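Local coordinates for protein ATP synthase subunit s, mitochondrial (Bos taurus, PDB 3E4G) that regulates the mitochondrial membrane ATP synthase, being necessary for its proton conduction and blocking a proton leak through an alternative exit pathway, at residues V9-D14 / S28-R33; C34-R39 / T69-M74; A65-D70 / K89-K94; I76-M81 / D100-R105; E120-G125 / Y143-D148. The protein carries 1 engineered substitution. One frame throughout, in Å; residues are numbered along the deposited sequence.

Contact 1 of 5, residues V9-D14 / S28-R33; sequences VFNKVD and SEWLLR
R33 grips the carbonyl oxygen of F10 side-on with two nitrogens of its guanidinium group: NE lies 2.8 Å from F10 O, and NH2 of R33 lies 3.0 Å from the same oxygen. Both donors come from one face of the carbonyl plane. NE is tilted only 22° from that plane, whereas NH2 stands well above it, and the oxygen itself sits almost exactly in the guanidinium plane. Chi1 of R33 (75°) places CG between its own backbone N and carbonyl carbon, and from there the chain runs extended to NE, carrying the charge across to helix 2-11. NH2 of R33 also donates to a water at 3.3 Å, which accepts from D14 N at 3.1 Å, tying the chain beyond the helix to the same arginine. The F10 ring in its turn has R33 O at its edge, near its plane, 3.1 Å from CE1 of F10. The W30 indole likewise presents an edge, its CD1 3.5 Å from F10 O, and the side chain of N11 lies at the edge of the indole near its pyrrole part. Beyond the contact, W30 stacks on H80 and meets F78 edge-to-face. A late helix carbonyl, probably enriched in negative partial charge, is thus gripped by an arginine from helix 23-33, joining two helices of the N-terminal domain.

Contact 2 of 5, residues C34-R39 / T69-M74; sequences CGAMVR and TDSCIM. With MG (magnesium ion), chain B.
Two backbone carbonyl oxygens, G35 O and T69 O, converge on one magnesium ion, only 3.2 Å from each other, a separation tolerated because both bind it, G35 O at 2.2 Å and T69 O at 2.3 Å. Three waters also bind the metal, one of them donating to D70 O. G35, with its positive phi, is the C-prime residue of the Schellman motif that closes helix 23-33, and the turn delivers its carbonyl to the ion. C34 O accepts twice: C72 N reaches it in the carbonyl plane at 3.0 Å, while S71 OG, lying above that plane, donates to C34 O at 2.8 Å. OG of S71, opposite its backbone N (chi1 172°), is thereby brought to this carbonyl, and in turn accepts a weak bond from I73 N. Were S71 an alanine, C34 O would probably lose the second of these two donors and I73 N its weak acceptor. C34 CB rests 3.6 Å from C72 SG and equally close to I73 CG2.

Contact 3 of 5, residues A65-D70 / K89-K94; sequences AIDATD and KIRLCK. With MG (magnesium ion), chain B.
D67 and R91 both carry CG opposite the backbone N (chi1 179° and -178°), and since the two residues pair across parallel strands, their side chains run side by side in the same direction. The arginine chain, extended as far as NE, then brings R91 NH1 to 3.2 Å from D67 OD1 in a salt bridge made, in the conformer described, on the syn side of the oxygen, with the carboxylate and guanidinium planes 84° apart. D67 OD1 is gripped a second time, by T69 OG1 at 2.7 Å. With an alanine in place of D67, the R91 charge would probably be left without this mate and the T69 hydroxyl freer to turn. D70 and K94 form only a long ion pair, D70 OD2 to K94 NZ 3.9 Å, but a water bridges the two. Five backbone hydrogen bonds, from I66 N to K89 O through to D70 N to C93 O, knit the strands. On the face opposite D67 and R91, A68 CB touches L92 CD2 at 4.1 Å and I66 lies beside I90. Mostly polar residues on one face and aliphatic ones turned inward mark successive strands in the parallel part of a leucine-rich repeat sheet.

Contact 4 of 5, residues I76-M81 / D100-R105; sequences IGFDHM and DGCLER
I76 lays its CG2 methyl over the centre of the R105 guanidinium group, 3.7 Å above the plane, so that an aliphatic branch covers one face of the charge while the two side chains run alongside each other. Within the same segment, G77 O accepts both H80 N and H80 ND1, the latter at 2.8 Å. F78 points toward helix 100-107. F78 CE2 meets C102 CB at 3.6 Å, and the C102 sulfur lies 5.2 Å from the F78 ring centroid, in an oblique sulfur-aromatic contact. F78 CB also touches R105 CD at 4.0 Å, and the ring packs further against I73 and L106. D79 supplies the polar end of the contact. D79 OD1 uses the syn lone pair to take R105 NH1 at 2.9 Å, in a salt bridge with an N-H...O angle of 151°, the two side chains crossing at about a right angle. A bend in the arginine at chi3 (-67°) brings one guanidinium face against the I76 methyl and NH1 to D79. The other carboxylate oxygen, D79 OD2, is held by a water at 2.7 Å, which weakly accepts from R105 NH1 as well. A partly exposed ion pair thus borders a buried ring and thiol, and its charges are probably moderated jointly by the water and by each other, with the I76 methyl limiting how the guanidinium can turn.

Contact 5 of 5, residues E120-G125 / Y143-D148; sequences EIISCG and YLFLSD
I122 reaches across to the F145 ring with the tip of its longer branch, I122 CD1 lying obliquely 3.7 Å from F145 CE2. On the same side of the ring, E120 OE2 comes to the edge, 3.7 Å from F145 CD2, while E120 CG lies at the edge of the Y143 ring, near its plane. Where the strands end, S123 OG donates to D148 OD2 at 2.7 Å, using the anti lone pair of the carboxylate oxygen; D148 CG, opposite the backbone N (chi1 -176°), carries the acid across. One water donates to S123 OG at 3.2 Å and lies 2.9 Å from S147 OG. The strands are joined in parallel by I121 N to F145 O, S147 N to I121 O and S123 N to S147 O. On the other face I121 CB packs on L146 CD2 at 4.0 Å. The pair belongs to the beta-alpha-beta unit of strand 118-122, helix 129-134 and strand 143-147 in LRR 4, flanked in the sheet by strands 89-93 and 170-174.

Along the chain the contacts run from the N-terminal domain into the leucine-rich repeats. Contact 1 joins helices 2-11 and 23-33; contact 2, its centre about 9 Å away, begins where helix 23-33 ends and leads into strand 37-40. Contacts 2 and 3 share T69 and D70 and the magnesium ion, with centres about 7 Å apart. Contact 5 lies in the same sheet, bonded to contact 3 through strands 89-93 and 118-122, its centre about 23 Å from that of contact 1. Contact 4 alternates in sequence with contact 3 and backs its I66, I90 and L92 with M81 and L103. The N-terminal helices thereby continue into one repeat-built body, with the metal at the junction.

Contact 1 of 5, residues V9-D14 / S28-R33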
# COMPACT_ATOMS: atom_id res chain seq x y z
N VAL A 9 9.45 13.19 7.84
CA VAL A 9 10.58 12.38 8.25
C VAL A 9 10.13 10.96 8.65
O VAL A 9 10.94 10.03 8.54
CB VAL A 9 11.40 13.07 9.34
CG1 VAL A 9 10.82 12.99 10.70
CG2 VAL A 9 12.82 12.80 9.22
N PHE A 10 8.91 10.80 9.11
CA PHE A 10 8.38 9.43 9.31
C PHE A 10 8.36 8.66 7.99
O PHE A 10 8.51 7.42 7.97
CB PHE A 10 7.01 9.45 9.97
CG PHE A 10 7.08 9.36 11.48
CD1 PHE A 10 6.52 8.29 12.17
CD2 PHE A 10 7.74 10.36 12.24
CE1 PHE A 10 6.59 8.14 13.52
CE2 PHE A 10 7.81 10.24 13.61
CZ PHE A 10 7.22 9.17 14.28
N ASN A 11 8.08 9.35 6.92
CA ASN A 11 7.94 8.73 5.58
C ASN A 11 9.23 8.64 4.81
O ASN A 11 9.35 7.76 3.94
CB ASN A 11 6.86 9.46 4.77
CG ASN A 11 5.49 9.01 5.18
OD1 ASN A 11 4.76 9.74 5.96
ND2 ASN A 11 5.07 7.87 4.74
N LYS A 12 10.19 9.53 5.03
CA LYS A 12 11.34 9.62 4.15
C LYS A 12 12.16 8.35 4.14
O LYS A 12 12.46 7.77 5.20
CB LYS A 12 12.22 10.82 4.59
CG LYS A 12 13.45 11.02 3.71
CD LYS A 12 14.23 12.29 4.11
CE LYS A 12 15.48 12.49 3.38
NZ LYS A 12 15.26 12.66 2.00
N VAL A 13 12.57 7.91 2.96
CA VAL A 13 13.41 6.73 2.80
C VAL A 13 14.81 7.03 3.25
O VAL A 13 15.42 8.07 2.92
CB VAL A 13 13.42 6.25 1.33
CG1 VAL A 13 14.43 5.10 1.14
CG2 VAL A 13 12.08 5.78 0.92
N ASP A 14 15.37 6.13 4.02
CA ASP A 14 16.84 6.13 4.31
C ASP A 14 17.49 4.99 3.50
O ASP A 14 17.30 3.80 3.78
CB ASP A 14 17.04 5.97 5.77
CG ASP A 14 18.50 6.14 6.17
OD1 ASP A 14 18.82 6.70 7.28
OD2 ASP A 14 19.37 5.76 5.39
N SER A 28 9.30 -2.60 6.42
CA SER A 28 8.59 -2.98 7.63
C SER A 28 8.72 -1.90 8.70
O SER A 28 7.77 -1.57 9.40
CB SER A 28 9.15 -4.29 8.22
OG SER A 28 8.95 -5.40 7.33
N GLU A 29 9.93 -1.38 8.83
CA GLU A 29 10.21 -0.30 9.82
C GLU A 29 9.38 0.94 9.46
O GLU A 29 8.76 1.58 10.34
CB GLU A 29 11.68 0.01 9.84
CG GLU A 29 12.50 -1.11 10.52
CD GLU A 29 13.95 -1.05 10.35
OE1 GLU A 29 14.48 -0.20 9.65
OE2 GLU A 29 14.61 -1.94 11.01
N TRP A 30 9.40 1.35 8.21
CA TRP A 30 8.59 2.48 7.73
C TRP A 30 7.11 2.27 8.06
O TRP A 30 6.44 3.13 8.64
CB TRP A 30 8.79 2.68 6.22
CG TRP A 30 7.77 3.53 5.57
CD1 TRP A 30 7.42 4.83 5.84
CD2 TRP A 30 6.88 3.12 4.52
NE1 TRP A 30 6.42 5.25 5.02
CE2 TRP A 30 6.05 4.21 4.19
CE3 TRP A 30 6.73 1.90 3.81
CZ2 TRP A 30 5.05 4.14 3.21
CZ3 TRP A 30 5.76 1.83 2.83
CH2 TRP A 30 4.92 2.91 2.55
N LEU A 31 6.58 1.11 7.67
CA LEU A 31 5.14 0.88 7.88
C LEU A 31 4.80 0.89 9.35
O LEU A 31 3.85 1.57 9.78
CB LEU A 31 4.74 -0.43 7.18
CG LEU A 31 4.64 -0.20 5.66
CD1 LEU A 31 4.81 -1.50 4.86
CD2 LEU A 31 3.34 0.48 5.26
N LEU A 32 5.55 0.15 10.17
CA LEU A 32 5.14 0.09 11.58
C LEU A 32 5.37 1.45 12.28
O LEU A 32 4.54 1.85 13.10
CB LEU A 32 5.77 -1.05 12.36
CG LEU A 32 5.01 -2.38 12.25
CD1 LEU A 32 4.95 -2.97 10.82
CD2 LEU A 32 5.70 -3.40 13.19
N ARG A 33 6.43 2.19 11.95
CA ARG A 33 6.61 3.50 12.63
C ARG A 33 5.49 4.45 12.25
O ARG A 33 5.17 5.38 13.01
CB ARG A 33 8.02 4.11 12.38
CG ARG A 33 8.23 4.69 11.01
CD ARG A 33 9.71 4.73 10.68
NE ARG A 33 9.95 5.46 9.44
CZ ARG A 33 10.93 5.22 8.59
NH1 ARG A 33 11.84 4.27 8.87
NH2 ARG A 33 11.01 5.92 7.46
O HOH W 1 13.63 4.60 6.02

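Contact 2 of 5, residues C34-R39 / T69-M74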
# COMPACT_ATOMS: atom_id res chain seq x y z
N CYS A 34 4.87 4.24 11.05
CA CYS A 34 3.78 5.05 10.57
C CYS A 34 2.41 4.48 10.94
O CYS A 34 1.38 4.95 10.41
CB CYS A 34 3.88 5.24 9.05
SG CYS A 34 5.24 6.28 8.53
N GLY A 35 2.35 3.52 11.88
CA GLY A 35 1.05 3.03 12.34
C GLY A 35 0.39 2.03 11.42
O GLY A 35 -0.85 1.86 11.50
N ALA A 36 1.14 1.36 10.55
CA ALA A 36 0.67 0.27 9.74
C ALA A 36 1.19 -1.07 10.31
O ALA A 36 2.00 -1.11 11.27
CB ALA A 36 1.04 0.48 8.28
N MET A 37 0.77 -2.14 9.70
CA MET A 37 1.18 -3.51 10.09
C MET A 37 1.58 -4.25 8.80
O MET A 37 1.12 -3.94 7.70
CB MET A 37 -0.02 -4.25 10.75
CG MET A 37 -0.56 -3.55 11.98
SD MET A 37 -2.00 -4.49 12.60
CE MET A 37 -2.50 -3.45 13.95
N VAL A 38 2.45 -5.25 8.99
CA VAL A 38 2.83 -6.13 7.86
C VAL A 38 2.76 -7.59 8.33
O VAL A 38 2.89 -7.89 9.52
CB VAL A 38 4.25 -5.87 7.33
CG1 VAL A 38 4.37 -4.37 6.86
CG2 VAL A 38 5.38 -6.20 8.28
N ARG A 39 2.62 -8.48 7.36
CA ARG A 39 2.67 -9.93 7.64
C ARG A 39 3.59 -10.54 6.60
O ARG A 39 3.46 -10.27 5.39
CB ARG A 39 1.29 -10.56 7.54
CG ARG A 39 1.32 -12.04 7.98
CD ARG A 39 -0.03 -12.72 7.89
NE ARG A 39 -0.63 -12.66 6.57
CZ ARG A 39 -0.12 -13.25 5.48
NH1 ARG A 39 0.95 -14.08 5.59
NH2 ARG A 39 -0.64 -13.01 4.30
N THR A 69 -3.93 0.86 8.58
CA THR A 69 -5.18 1.42 9.11
C THR A 69 -4.81 2.52 10.07
O THR A 69 -4.00 2.32 10.97
CB THR A 69 -6.02 0.30 9.79
OG1 THR A 69 -6.40 -0.65 8.77
CG2 THR A 69 -7.30 0.87 10.42
N ASP A 70 -5.44 3.69 9.91
CA ASP A 70 -5.15 4.82 10.80
C ASP A 70 -3.65 5.08 10.80
O ASP A 70 -3.01 5.25 11.84
CB ASP A 70 -5.69 4.57 12.21
CG ASP A 70 -7.20 4.73 12.28
OD1 ASP A 70 -7.65 5.83 11.86
OD2 ASP A 70 -7.91 3.88 12.80
N SER A 71 -3.07 5.19 9.61
CA SER A 71 -1.63 5.30 9.39
C SER A 71 -1.30 6.66 8.77
O SER A 71 -2.11 7.23 8.03
CB SER A 71 -1.19 4.18 8.47
OG SER A 71 0.15 4.28 8.04
N CYS A 72 -0.07 7.12 9.01
CA CYS A 72 0.40 8.41 8.42
C CYS A 72 1.23 8.24 7.20
O CYS A 72 1.88 9.22 6.77
CB CYS A 72 1.15 9.25 9.52
SG CYS A 72 2.70 8.51 10.04
N ILE A 73 1.20 7.08 6.54
CA ILE A 73 1.95 6.91 5.30
C ILE A 73 1.42 7.88 4.25
O ILE A 73 0.24 8.20 4.13
CB ILE A 73 1.91 5.47 4.80
CG1 ILE A 73 0.47 4.97 4.53
CG2 ILE A 73 2.69 4.56 5.75
CD1 ILE A 73 0.48 3.48 4.04
N MET A 74 2.39 8.33 3.41
CA MET A 74 2.04 9.26 2.29
C MET A 74 3.13 9.29 1.30
O MET A 74 4.29 9.21 1.66
CB MET A 74 1.59 10.51 2.72
CG MET A 74 2.58 11.13 3.31
SD MET A 74 2.01 12.81 3.92
CE MET A 74 1.04 13.43 2.59
MG MG B . -2.72 1.04 12.41
O HOH W 2 -2.82 3.14 13.79
O HOH W 3 -4.73 0.20 13.36
O HOH W 4 -1.38 0.10 14.18

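Contact 3 of 5, residues A65-D70 / K89-K94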
# COMPACT_ATOMS: atom_id res chain seq x y z
N ALA A 65 1.71 -9.21 3.03
CA ALA A 65 0.50 -8.40 3.20
C ALA A 65 0.85 -7.18 4.04
O ALA A 65 1.65 -7.22 4.96
CB ALA A 65 -0.60 -9.23 3.87
N ILE A 66 0.15 -6.08 3.70
CA ILE A 66 0.25 -4.80 4.40
C ILE A 66 -1.13 -4.39 4.81
O ILE A 66 -2.07 -4.45 4.00
CB ILE A 66 0.89 -3.73 3.49
CG1 ILE A 66 2.33 -4.15 3.13
CG2 ILE A 66 0.82 -2.34 4.14
CD1 ILE A 66 2.94 -3.32 2.00
N ASP A 67 -1.28 -3.94 6.07
CA ASP A 67 -2.55 -3.42 6.56
C ASP A 67 -2.27 -2.08 7.20
O ASP A 67 -1.75 -2.03 8.34
CB ASP A 67 -3.21 -4.39 7.56
CG ASP A 67 -4.50 -3.88 8.09
OD1 ASP A 67 -4.86 -2.71 7.82
OD2 ASP A 67 -5.17 -4.71 8.78
N ALA A 68 -2.48 -1.01 6.45
CA ALA A 68 -2.25 0.36 6.93
C ALA A 68 -3.59 0.94 7.29
O ALA A 68 -4.32 1.44 6.42
CB ALA A 68 -1.54 1.17 5.83
N THR A 69 -3.93 0.86 8.58
CA THR A 69 -5.18 1.42 9.11
C THR A 69 -4.81 2.52 10.07
O THR A 69 -4.00 2.32 10.97
CB THR A 69 -6.02 0.30 9.79
OG1 THR A 69 -6.40 -0.65 8.77
CG2 THR A 69 -7.30 0.87 10.42
N ASP A 70 -5.44 3.69 9.91
CA ASP A 70 -5.15 4.82 10.80
C ASP A 70 -3.65 5.08 10.80
O ASP A 70 -3.01 5.25 11.84
CB ASP A 70 -5.69 4.57 12.21
CG ASP A 70 -7.20 4.73 12.28
OD1 ASP A 70 -7.65 5.83 11.86
OD2 ASP A 70 -7.91 3.88 12.80
N LYS A 89 -0.94 -8.43 -1.00
CA LYS A 89 -2.14 -7.85 -0.41
C LYS A 89 -1.79 -6.51 0.21
O LYS A 89 -0.84 -6.42 1.00
CB LYS A 89 -2.71 -8.74 0.69
CG LYS A 89 -3.20 -10.11 0.24
CD LYS A 89 -3.59 -10.99 1.44
CE LYS A 89 -4.39 -12.16 1.08
NZ LYS A 89 -4.61 -13.13 2.18
N ILE A 90 -2.58 -5.46 -0.13
CA ILE A 90 -2.45 -4.17 0.53
C ILE A 90 -3.82 -3.68 0.91
O ILE A 90 -4.74 -3.62 0.09
CB ILE A 90 -1.77 -3.11 -0.39
CG1 ILE A 90 -0.35 -3.55 -0.76
CG2 ILE A 90 -1.77 -1.73 0.31
CD1 ILE A 90 0.32 -2.60 -1.76
N ARG A 91 -3.97 -3.28 2.17
CA ARG A 91 -5.18 -2.61 2.67
C ARG A 91 -4.75 -1.22 3.15
O ARG A 91 -3.81 -1.09 3.95
CB ARG A 91 -5.79 -3.41 3.82
CG ARG A 91 -7.02 -2.83 4.35
CD ARG A 91 -7.62 -3.94 5.29
NE ARG A 91 -8.92 -3.61 5.65
CZ ARG A 91 -9.11 -2.90 6.85
NH1 ARG A 91 -8.07 -2.59 7.56
NH2 ARG A 91 -10.33 -2.71 7.28
N LEU A 92 -5.45 -0.22 2.65
CA LEU A 92 -5.28 1.20 3.06
C LEU A 92 -6.65 1.61 3.64
O LEU A 92 -7.64 1.66 2.89
CB LEU A 92 -4.93 2.08 1.84
CG LEU A 92 -3.70 1.65 1.07
CD1 LEU A 92 -3.52 2.51 -0.19
CD2 LEU A 92 -2.45 1.60 1.90
N CYS A 93 -6.71 1.84 4.93
CA CYS A 93 -7.98 2.14 5.61
C CYS A 93 -7.76 3.32 6.53
O CYS A 93 -6.88 3.29 7.39
CB CYS A 93 -8.42 0.88 6.40
SG CYS A 93 -9.93 1.13 7.34
N LYS A 94 -8.56 4.37 6.35
CA LYS A 94 -8.46 5.55 7.24
C LYS A 94 -6.99 6.04 7.23
O LYS A 94 -6.39 6.37 8.25
CB LYS A 94 -8.92 5.23 8.66
CG LYS A 94 -10.39 4.93 8.73
CD LYS A 94 -10.92 4.55 10.14
CE LYS A 94 -10.55 3.16 10.55
NZ LYS A 94 -11.42 2.65 11.73
MG MG B . -2.72 1.04 12.41
O HOH W 5 -5.94 7.99 11.25
O HOH W 6 -10.36 4.15 13.74
O HOH W 2 -2.82 3.14 13.79
O HOH W 3 -4.73 0.20 13.36
O HOH W 4 -1.38 0.10 14.18

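Contact 4 of 5, residues I76-M81 / D100-R105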
# COMPACT_ATOMS: atom_id res chain seq x y z
N ILE A 76 6.03 10.06 -0.85
CA ILE A 76 7.34 9.49 -1.09
C ILE A 76 7.65 8.39 -0.04
O ILE A 76 8.61 7.63 -0.25
CB ILE A 76 8.45 10.51 -1.38
CG1 ILE A 76 8.53 11.31 -0.12
CG2 ILE A 76 8.22 11.22 -2.71
CD1 ILE A 76 8.05 10.94 1.29
N GLY A 77 6.87 8.20 1.05
CA GLY A 77 7.07 7.01 1.87
C GLY A 77 6.94 5.73 1.04
O GLY A 77 7.61 4.74 1.32
N PHE A 78 6.09 5.77 0.02
CA PHE A 78 5.90 4.59 -0.82
C PHE A 78 7.11 4.24 -1.64
O PHE A 78 7.14 3.12 -2.19
CB PHE A 78 4.64 4.75 -1.68
CG PHE A 78 3.35 4.71 -0.89
CD1 PHE A 78 2.84 3.52 -0.37
CD2 PHE A 78 2.66 5.85 -0.60
CE1 PHE A 78 1.67 3.49 0.37
CE2 PHE A 78 1.53 5.84 0.17
CZ PHE A 78 0.99 4.67 0.63
N ASP A 79 8.13 5.09 -1.71
CA ASP A 79 9.38 4.68 -2.31
C ASP A 79 10.03 3.51 -1.55
O ASP A 79 10.87 2.79 -2.13
CB ASP A 79 10.32 5.84 -2.49
CG ASP A 79 9.87 6.83 -3.61
OD1 ASP A 79 8.94 6.53 -4.38
OD2 ASP A 79 10.46 7.89 -3.65
N HIS A 80 9.64 3.29 -0.30
CA HIS A 80 10.11 2.07 0.40
C HIS A 80 9.61 0.77 -0.29
O HIS A 80 10.09 -0.31 0.01
CB HIS A 80 9.60 2.01 1.85
CG HIS A 80 10.27 2.98 2.79
ND1 HIS A 80 9.76 4.23 3.06
CD2 HIS A 80 11.39 2.87 3.54
CE1 HIS A 80 10.57 4.80 3.96
NE2 HIS A 80 11.56 4.02 4.25
N MET A 81 8.61 0.90 -1.12
CA MET A 81 7.94 -0.26 -1.81
C MET A 81 8.86 -0.74 -2.98
O MET A 81 8.60 -1.81 -3.52
CB MET A 81 6.55 0.11 -2.36
CG MET A 81 5.55 0.52 -1.25
SD MET A 81 5.13 -0.75 0.00
CE MET A 81 4.38 -1.96 -1.01
N ASP A 100 -4.32 10.54 -4.63
CA ASP A 100 -4.17 9.91 -5.95
C ASP A 100 -2.70 9.71 -6.32
O ASP A 100 -2.36 8.69 -6.92
CB ASP A 100 -4.87 10.74 -7.01
CG ASP A 100 -6.36 10.74 -6.89
OD1 ASP A 100 -6.94 9.82 -6.26
OD2 ASP A 100 -7.00 11.66 -7.52
N GLY A 101 -1.86 10.69 -5.98
CA GLY A 101 -0.46 10.56 -6.35
C GLY A 101 0.22 9.35 -5.67
O GLY A 101 1.15 8.77 -6.25
N CYS A 102 -0.23 8.97 -4.49
CA CYS A 102 0.30 7.80 -3.78
C CYS A 102 -0.05 6.53 -4.58
O CYS A 102 0.78 5.63 -4.78
CB CYS A 102 -0.31 7.69 -2.38
SG CYS A 102 -0.04 9.19 -1.34
N LEU A 103 -1.32 6.45 -5.01
CA LEU A 103 -1.80 5.30 -5.78
C LEU A 103 -1.10 5.23 -7.14
O LEU A 103 -0.73 4.16 -7.63
CB LEU A 103 -3.30 5.34 -5.96
CG LEU A 103 -4.07 5.30 -4.61
CD1 LEU A 103 -5.57 5.35 -4.87
CD2 LEU A 103 -3.71 4.09 -3.78
N GLU A 104 -0.88 6.40 -7.78
CA GLU A 104 -0.13 6.49 -9.03
C GLU A 104 1.29 5.96 -8.79
O GLU A 104 1.79 5.12 -9.60
CB GLU A 104 -0.13 7.91 -9.56
CG GLU A 104 -1.47 8.34 -10.05
CD GLU A 104 -1.66 9.83 -10.22
OE1 GLU A 104 -0.80 10.61 -9.80
OE2 GLU A 104 -2.70 10.20 -10.74
N ARG A 105 1.98 6.44 -7.76
CA ARG A 105 3.33 5.99 -7.49
C ARG A 105 3.40 4.46 -7.31
O ARG A 105 4.26 3.77 -7.86
CB ARG A 105 3.86 6.72 -6.22
CG ARG A 105 5.31 6.46 -5.77
CD ARG A 105 5.71 7.30 -4.54
NE ARG A 105 5.74 8.71 -4.85
CZ ARG A 105 6.69 9.33 -5.62
NH1 ARG A 105 7.83 8.71 -5.91
NH2 ARG A 105 6.49 10.54 -6.02
O HOH W 7 10.92 9.26 -5.93

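Contact 5 of 5, residues E120-G125 / Y143-D148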
# COMPACT_ATOMS: atom_id res chain seq x y z
N GLU A 120 -7.36 -3.19 -1.05
CA GLU A 120 -8.57 -2.68 -0.36
C GLU A 120 -8.27 -1.20 -0.02
O GLU A 120 -7.20 -0.93 0.54
CB GLU A 120 -8.81 -3.44 0.93
CG GLU A 120 -8.95 -4.99 0.68
CD GLU A 120 -9.11 -5.66 2.01
OE1 GLU A 120 -8.19 -5.72 2.82
OE2 GLU A 120 -10.27 -5.99 2.37
N ILE A 121 -9.20 -0.33 -0.35
CA ILE A 121 -9.04 1.12 -0.07
C ILE A 121 -10.34 1.58 0.55
O ILE A 121 -11.39 1.54 -0.11
CB ILE A 121 -8.69 1.91 -1.35
CG1 ILE A 121 -7.47 1.32 -2.05
CG2 ILE A 121 -8.42 3.38 -0.95
CD1 ILE A 121 -7.17 1.97 -3.39
N ILE A 122 -10.26 1.97 1.81
CA ILE A 122 -11.46 2.18 2.66
C ILE A 122 -11.27 3.49 3.39
O ILE A 122 -10.30 3.68 4.13
CB ILE A 122 -11.59 1.04 3.69
CG1 ILE A 122 -11.65 -0.34 2.98
CG2 ILE A 122 -12.84 1.28 4.56
CD1 ILE A 122 -11.23 -1.47 3.83
N SER A 123 -12.26 4.40 3.26
CA SER A 123 -12.27 5.60 4.12
C SER A 123 -10.97 6.38 4.02
O SER A 123 -10.45 6.88 5.02
CB SER A 123 -12.60 5.24 5.56
OG SER A 123 -13.87 4.60 5.68
N CYS A 124 -10.45 6.53 2.80
CA CYS A 124 -9.29 7.41 2.51
C CYS A 124 -9.86 8.58 1.75
O CYS A 124 -10.10 8.49 0.52
CB CYS A 124 -8.23 6.66 1.72
SG CYS A 124 -7.48 5.30 2.65
N GLY A 125 -10.18 9.65 2.45
CA GLY A 125 -11.07 10.69 1.91
C GLY A 125 -10.56 11.42 0.74
O GLY A 125 -11.37 12.00 0.01
N TYR A 143 -8.71 -9.15 -6.65
CA TYR A 143 -9.72 -8.61 -5.72
C TYR A 143 -9.41 -7.13 -5.49
O TYR A 143 -8.25 -6.81 -5.14
CB TYR A 143 -9.65 -9.40 -4.37
CG TYR A 143 -10.66 -8.96 -3.36
CD1 TYR A 143 -11.99 -9.25 -3.53
CD2 TYR A 143 -10.28 -8.25 -2.25
CE1 TYR A 143 -12.91 -8.88 -2.55
CE2 TYR A 143 -11.21 -7.91 -1.25
CZ TYR A 143 -12.51 -8.23 -1.43
OH TYR A 143 -13.45 -7.95 -0.42
N LEU A 144 -10.43 -6.30 -5.61
CA LEU A 144 -10.30 -4.86 -5.30
C LEU A 144 -11.57 -4.49 -4.56
O LEU A 144 -12.67 -4.61 -5.13
CB LEU A 144 -10.15 -4.01 -6.57
CG LEU A 144 -10.01 -2.51 -6.36
CD1 LEU A 144 -8.83 -2.15 -5.51
CD2 LEU A 144 -9.91 -1.78 -7.73
N PHE A 145 -11.41 -4.00 -3.36
CA PHE A 145 -12.52 -3.57 -2.50
C PHE A 145 -12.34 -2.07 -2.25
O PHE A 145 -11.31 -1.65 -1.71
CB PHE A 145 -12.47 -4.34 -1.18
CG PHE A 145 -13.43 -3.91 -0.12
CD1 PHE A 145 -14.72 -3.50 -0.42
CD2 PHE A 145 -13.02 -3.89 1.20
CE1 PHE A 145 -15.59 -3.14 0.63
CE2 PHE A 145 -13.87 -3.53 2.24
CZ PHE A 145 -15.16 -3.15 1.92
N LEU A 146 -13.36 -1.31 -2.62
CA LEU A 146 -13.38 0.17 -2.43
C LEU A 146 -14.56 0.51 -1.54
O LEU A 146 -15.69 0.08 -1.85
CB LEU A 146 -13.55 0.87 -3.78
CG LEU A 146 -12.51 0.49 -4.83
CD1 LEU A 146 -12.75 1.29 -6.15
CD2 LEU A 146 -11.09 0.71 -4.34
N SER A 147 -14.35 1.29 -0.50
CA SER A 147 -15.41 1.59 0.43
C SER A 147 -15.26 3.01 0.98
O SER A 147 -14.15 3.41 1.38
CB SER A 147 -15.33 0.65 1.60
OG SER A 147 -16.26 1.03 2.61
N ASP A 148 -16.36 3.76 1.04
CA ASP A 148 -16.38 5.06 1.75
C ASP A 148 -15.24 5.95 1.18
O ASP A 148 -14.41 6.47 1.92
CB ASP A 148 -16.26 4.90 3.24
CG ASP A 148 -16.37 6.23 4.01
OD1 ASP A 148 -17.13 7.11 3.51
OD2 ASP A 148 -15.76 6.35 5.05
O HOH W 8 -15.91 2.23 5.27